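Local coordinates for protein tryptophan halogenase superfamily (Brevundimonas sp. BAL3, PDB 6FRL) that is a flavin-dependent halogenase that prefers bromination over chlorination, probably acting on aromatic substrates of the kind used by tryptophan halogenases, at residues E56-Q68 / S352-K366. Sequence-based numbering, arbitrary orientation.
Sequences EATIPTIRRFYGQ and STSIALIETGIERLK
E359 turns its carboxylate onto T61 in the tryptophan-halogenase fold, where helix 354-366 crosses helix 61-68 at 46°. T61 OG1 lies 3.0 Å from both E359 OE1 and OE2, two weak hydrogen bonds that are alternatives for its one proton. OG1 stands between backbone N and carbonyl carbon (chi1 57°), the torsion that turns it to the carboxylate. E359 OE2 accepts from a water at 2.8 Å, which takes the I59 N-H; a second water links T61 OG1 with A356 O. At strand 56-57, one further water donates to A57 O and E56 OE2 and accepts from I355 N at 2.9 Å. Replacing E359 by an alanine would probably leave the I59-bound water without its acceptor, T61 OG1 without its contact across the helices and a gap beside I62. Apolar contacts lie to either side of E359 along its helix: I62 CD1 meets I355 CG2 at 3.6 Å, and the F65 ring crosses the I362 side chain at about a right angle, F65 CE1 to I362 CD1 4.2 Å. M25 of helix 20-33, part of the probable Rossmann-type flavin-binding region, touches both F65 and E359. K85 NZ hydrogen-bonds both S352 OG and T58 O, tying the two loops.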
# COMPACT_ATOMS: atom_id res chain seq x y z
N GLU B 56 26.99 -9.86 -10.00
CA GLU B 56 25.92 -9.61 -9.06
C GLU B 56 24.56 -9.69 -9.75
O GLU B 56 24.44 -9.41 -10.95
CB GLU B 56 26.13 -8.25 -8.43
CG GLU B 56 25.97 -8.28 -6.92
CD GLU B 56 26.01 -6.90 -6.32
OE1 GLU B 56 26.99 -6.14 -6.61
OE2 GLU B 56 25.07 -6.56 -5.54
N ALA B 57 23.55 -10.11 -9.00
CA ALA B 57 22.18 -10.12 -9.48
C ALA B 57 21.38 -8.93 -8.97
O ALA B 57 21.82 -8.20 -8.08
CB ALA B 57 21.48 -11.44 -9.12
N THR B 58 20.22 -8.73 -9.58
CA THR B 58 19.33 -7.61 -9.28
C THR B 58 17.86 -8.03 -9.37
O THR B 58 17.55 -9.16 -9.78
CB THR B 58 19.54 -6.46 -10.28
OG1 THR B 58 19.40 -6.96 -11.63
CG2 THR B 58 20.88 -5.80 -10.09
N ILE B 59 16.96 -7.12 -8.99
CA ILE B 59 15.54 -7.23 -9.25
C ILE B 59 15.14 -6.17 -10.30
O ILE B 59 15.93 -5.29 -10.64
CB ILE B 59 14.70 -7.16 -7.93
CG1 ILE B 59 14.93 -5.85 -7.16
CG2 ILE B 59 15.04 -8.31 -7.00
CD1 ILE B 59 13.95 -5.69 -6.02
N PRO B 60 13.91 -6.25 -10.84
CA PRO B 60 13.57 -5.36 -11.96
C PRO B 60 13.55 -3.84 -11.69
O PRO B 60 13.63 -3.03 -12.65
CB PRO B 60 12.19 -5.86 -12.38
CG PRO B 60 12.18 -7.30 -11.96
CD PRO B 60 12.85 -7.26 -10.63
N THR B 61 13.44 -3.44 -10.43
CA THR B 61 13.57 -2.04 -10.09
C THR B 61 14.83 -1.41 -10.75
O THR B 61 14.79 -0.27 -11.18
CB THR B 61 13.58 -1.80 -8.56
OG1 THR B 61 14.64 -2.56 -7.94
CG2 THR B 61 12.25 -2.16 -7.92
N ILE B 62 15.95 -2.14 -10.86
CA ILE B 62 17.21 -1.57 -11.40
C ILE B 62 17.06 -1.03 -12.85
O ILE B 62 17.70 -0.05 -13.22
CB ILE B 62 18.41 -2.56 -11.29
CG1 ILE B 62 19.74 -1.85 -11.40
CG2 ILE B 62 18.39 -3.59 -12.42
CD1 ILE B 62 20.01 -0.81 -10.34
N ARG B 63 16.18 -1.65 -13.65
CA ARG B 63 15.92 -1.19 -15.03
C ARG B 63 15.18 0.14 -15.01
O ARG B 63 15.43 0.97 -15.88
CB ARG B 63 15.19 -2.25 -15.90
CG ARG B 63 15.96 -3.60 -15.98
CD ARG B 63 15.40 -4.61 -16.98
NE ARG B 63 13.95 -4.68 -16.90
CZ ARG B 63 13.10 -4.05 -17.70
NH1 ARG B 63 13.52 -3.30 -18.73
NH2 ARG B 63 11.80 -4.19 -17.48
N ARG B 64 14.32 0.35 -14.02
CA ARG B 64 13.69 1.65 -13.83
C ARG B 64 14.70 2.69 -13.32
O ARG B 64 14.60 3.85 -13.69
CB ARG B 64 12.48 1.55 -12.88
CG ARG B 64 11.73 2.86 -12.65
CD ARG B 64 10.64 2.76 -11.57
NE ARG B 64 11.17 2.69 -10.18
CZ ARG B 64 10.90 1.74 -9.26
NH1 ARG B 64 10.08 0.71 -9.51
NH2 ARG B 64 11.46 1.83 -8.05
N PHE B 65 15.66 2.27 -12.50
CA PHE B 65 16.64 3.19 -11.92
C PHE B 65 17.44 3.86 -13.03
O PHE B 65 17.48 5.09 -13.13
CB PHE B 65 17.55 2.47 -10.91
CG PHE B 65 18.69 3.30 -10.42
CD1 PHE B 65 18.53 4.15 -9.31
CD2 PHE B 65 19.93 3.23 -11.05
CE1 PHE B 65 19.59 4.92 -8.87
CE2 PHE B 65 20.98 4.03 -10.62
CZ PHE B 65 20.81 4.87 -9.53
N TYR B 66 18.04 3.05 -13.89
CA TYR B 66 18.83 3.59 -15.01
C TYR B 66 17.92 4.14 -16.14
O TYR B 66 18.35 5.03 -16.90
CB TYR B 66 19.90 2.61 -15.51
CG TYR B 66 19.49 1.25 -16.10
CD1 TYR B 66 18.94 1.15 -17.36
CD2 TYR B 66 19.82 0.06 -15.45
CE1 TYR B 66 18.64 -0.09 -17.94
CE2 TYR B 66 19.54 -1.17 -16.00
CZ TYR B 66 18.95 -1.25 -17.25
OH TYR B 66 18.65 -2.48 -17.80
N GLY B 67 16.69 3.63 -16.20
CA GLY B 67 15.61 4.22 -17.00
C GLY B 67 15.40 5.70 -16.71
O GLY B 67 15.38 6.51 -17.64
N GLN B 68 15.32 6.06 -15.42
CA GLN B 68 15.11 7.44 -15.00
C GLN B 68 16.30 8.33 -15.34
O GLN B 68 16.13 9.54 -15.48
CB GLN B 68 14.80 7.53 -13.50
CG GLN B 68 13.33 7.43 -13.18
CD GLN B 68 12.99 6.92 -11.74
OE1 GLN B 68 12.17 6.00 -11.57
NE2 GLN B 68 13.60 7.53 -10.72
N SER B 352 18.84 -11.47 -3.87
CA SER B 352 19.37 -10.42 -4.76
C SER B 352 18.94 -9.00 -4.35
O SER B 352 18.38 -8.27 -5.16
CB SER B 352 18.87 -10.68 -6.21
OG SER B 352 19.15 -12.00 -6.67
N THR B 353 19.16 -8.62 -3.09
CA THR B 353 18.55 -7.39 -2.57
C THR B 353 19.49 -6.24 -2.27
O THR B 353 19.03 -5.17 -1.92
CB THR B 353 17.73 -7.66 -1.28
OG1 THR B 353 18.56 -8.32 -0.32
CG2 THR B 353 16.46 -8.50 -1.58
N SER B 354 20.79 -6.44 -2.43
CA SER B 354 21.81 -5.43 -2.08
C SER B 354 21.65 -4.13 -2.88
O SER B 354 21.55 -3.02 -2.31
CB SER B 354 23.22 -6.00 -2.32
OG SER B 354 23.57 -6.85 -1.25
N ILE B 355 21.69 -4.27 -4.19
CA ILE B 355 21.53 -3.16 -5.06
C ILE B 355 20.13 -2.55 -4.85
O ILE B 355 20.00 -1.33 -4.74
CB ILE B 355 21.90 -3.54 -6.50
CG1 ILE B 355 23.43 -3.65 -6.56
CG2 ILE B 355 21.34 -2.54 -7.52
CD1 ILE B 355 24.02 -4.10 -7.90
N ALA B 356 19.12 -3.40 -4.71
CA ALA B 356 17.76 -2.95 -4.47
C ALA B 356 17.62 -2.02 -3.25
O ALA B 356 16.84 -1.08 -3.27
CB ALA B 356 16.85 -4.16 -4.33
N LEU B 357 18.36 -2.32 -2.19
CA LEU B 357 18.34 -1.51 -0.96
C LEU B 357 19.02 -0.14 -1.11
O LEU B 357 18.64 0.85 -0.44
CB LEU B 357 18.90 -2.31 0.21
CG LEU B 357 18.02 -3.50 0.69
CD1 LEU B 357 18.84 -4.56 1.38
CD2 LEU B 357 16.85 -3.08 1.60
N ILE B 358 20.01 -0.07 -2.01
CA ILE B 358 20.61 1.20 -2.46
C ILE B 358 19.58 2.01 -3.22
O ILE B 358 19.39 3.19 -2.92
CB ILE B 358 21.88 0.97 -3.31
CG1 ILE B 358 23.01 0.43 -2.41
CG2 ILE B 358 22.33 2.24 -4.03
CD1 ILE B 358 24.05 -0.39 -3.13
N GLU B 359 18.89 1.38 -4.16
CA GLU B 359 17.85 2.06 -4.94
C GLU B 359 16.72 2.67 -4.06
O GLU B 359 16.29 3.79 -4.28
CB GLU B 359 17.17 1.10 -5.93
CG GLU B 359 18.02 0.47 -7.01
CD GLU B 359 17.23 -0.56 -7.81
OE1 GLU B 359 16.26 -0.14 -8.53
OE2 GLU B 359 17.55 -1.77 -7.70
N THR B 360 16.23 1.90 -3.10
CA THR B 360 15.16 2.34 -2.23
C THR B 360 15.66 3.48 -1.35
O THR B 360 14.92 4.43 -1.07
CB THR B 360 14.57 1.21 -1.37
OG1 THR B 360 15.63 0.57 -0.63
CG2 THR B 360 13.83 0.16 -2.22
N GLY B 361 16.93 3.38 -0.92
CA GLY B 361 17.54 4.43 -0.10
C GLY B 361 17.62 5.75 -0.83
O GLY B 361 17.27 6.79 -0.27
N ILE B 362 18.02 5.68 -2.10
CA ILE B 362 18.11 6.85 -2.96
C ILE B 362 16.76 7.46 -3.25
O ILE B 362 16.62 8.67 -3.21
CB ILE B 362 18.85 6.52 -4.28
CG1 ILE B 362 20.33 6.32 -3.99
CG2 ILE B 362 18.69 7.64 -5.30
CD1 ILE B 362 21.01 5.40 -4.98
N GLU B 363 15.76 6.65 -3.58
CA GLU B 363 14.40 7.17 -3.85
C GLU B 363 13.90 7.91 -2.61
O GLU B 363 13.37 9.03 -2.72
CB GLU B 363 13.42 6.06 -4.29
CG GLU B 363 11.95 6.51 -4.58
CD GLU B 363 11.74 7.88 -5.33
OE1 GLU B 363 12.09 8.03 -6.54
OE2 GLU B 363 11.22 8.86 -4.69
N ARG B 364 14.13 7.32 -1.45
CA ARG B 364 13.70 7.88 -0.17
C ARG B 364 14.41 9.22 0.15
O ARG B 364 13.76 10.16 0.61
CB ARG B 364 13.90 6.82 0.91
CG ARG B 364 13.25 7.08 2.24
CD ARG B 364 13.43 5.87 3.15
NE ARG B 364 12.56 4.77 2.73
CZ ARG B 364 12.93 3.55 2.33
NH1 ARG B 364 14.21 3.18 2.31
NH2 ARG B 364 11.99 2.67 1.97
N LEU B 365 15.71 9.30 -0.13
CA LEU B 365 16.48 10.52 0.06
C LEU B 365 15.94 11.67 -0.77
O LEU B 365 15.78 12.79 -0.26
CB LEU B 365 17.97 10.31 -0.29
CG LEU B 365 18.88 11.54 -0.24
CD1 LEU B 365 18.73 12.32 1.05
CD2 LEU B 365 20.31 11.13 -0.45
N LYS B 366 15.67 11.39 -2.05
CA LYS B 366 15.00 12.37 -2.93
C LYS B 366 13.60 12.77 -2.44
O LYS B 366 13.28 13.96 -2.37
CB LYS B 366 14.94 11.85 -4.37
CG LYS B 366 16.33 11.73 -5.01
CD LYS B 366 16.27 11.51 -6.52
CE LYS B 366 15.81 10.11 -6.88
NZ LYS B 366 15.57 10.01 -8.34
O HOH W 1 21.80 -6.82 -5.58
O HOH W 2 18.01 -4.52 -8.14
O HOH W 3 14.45 -1.31 -5.37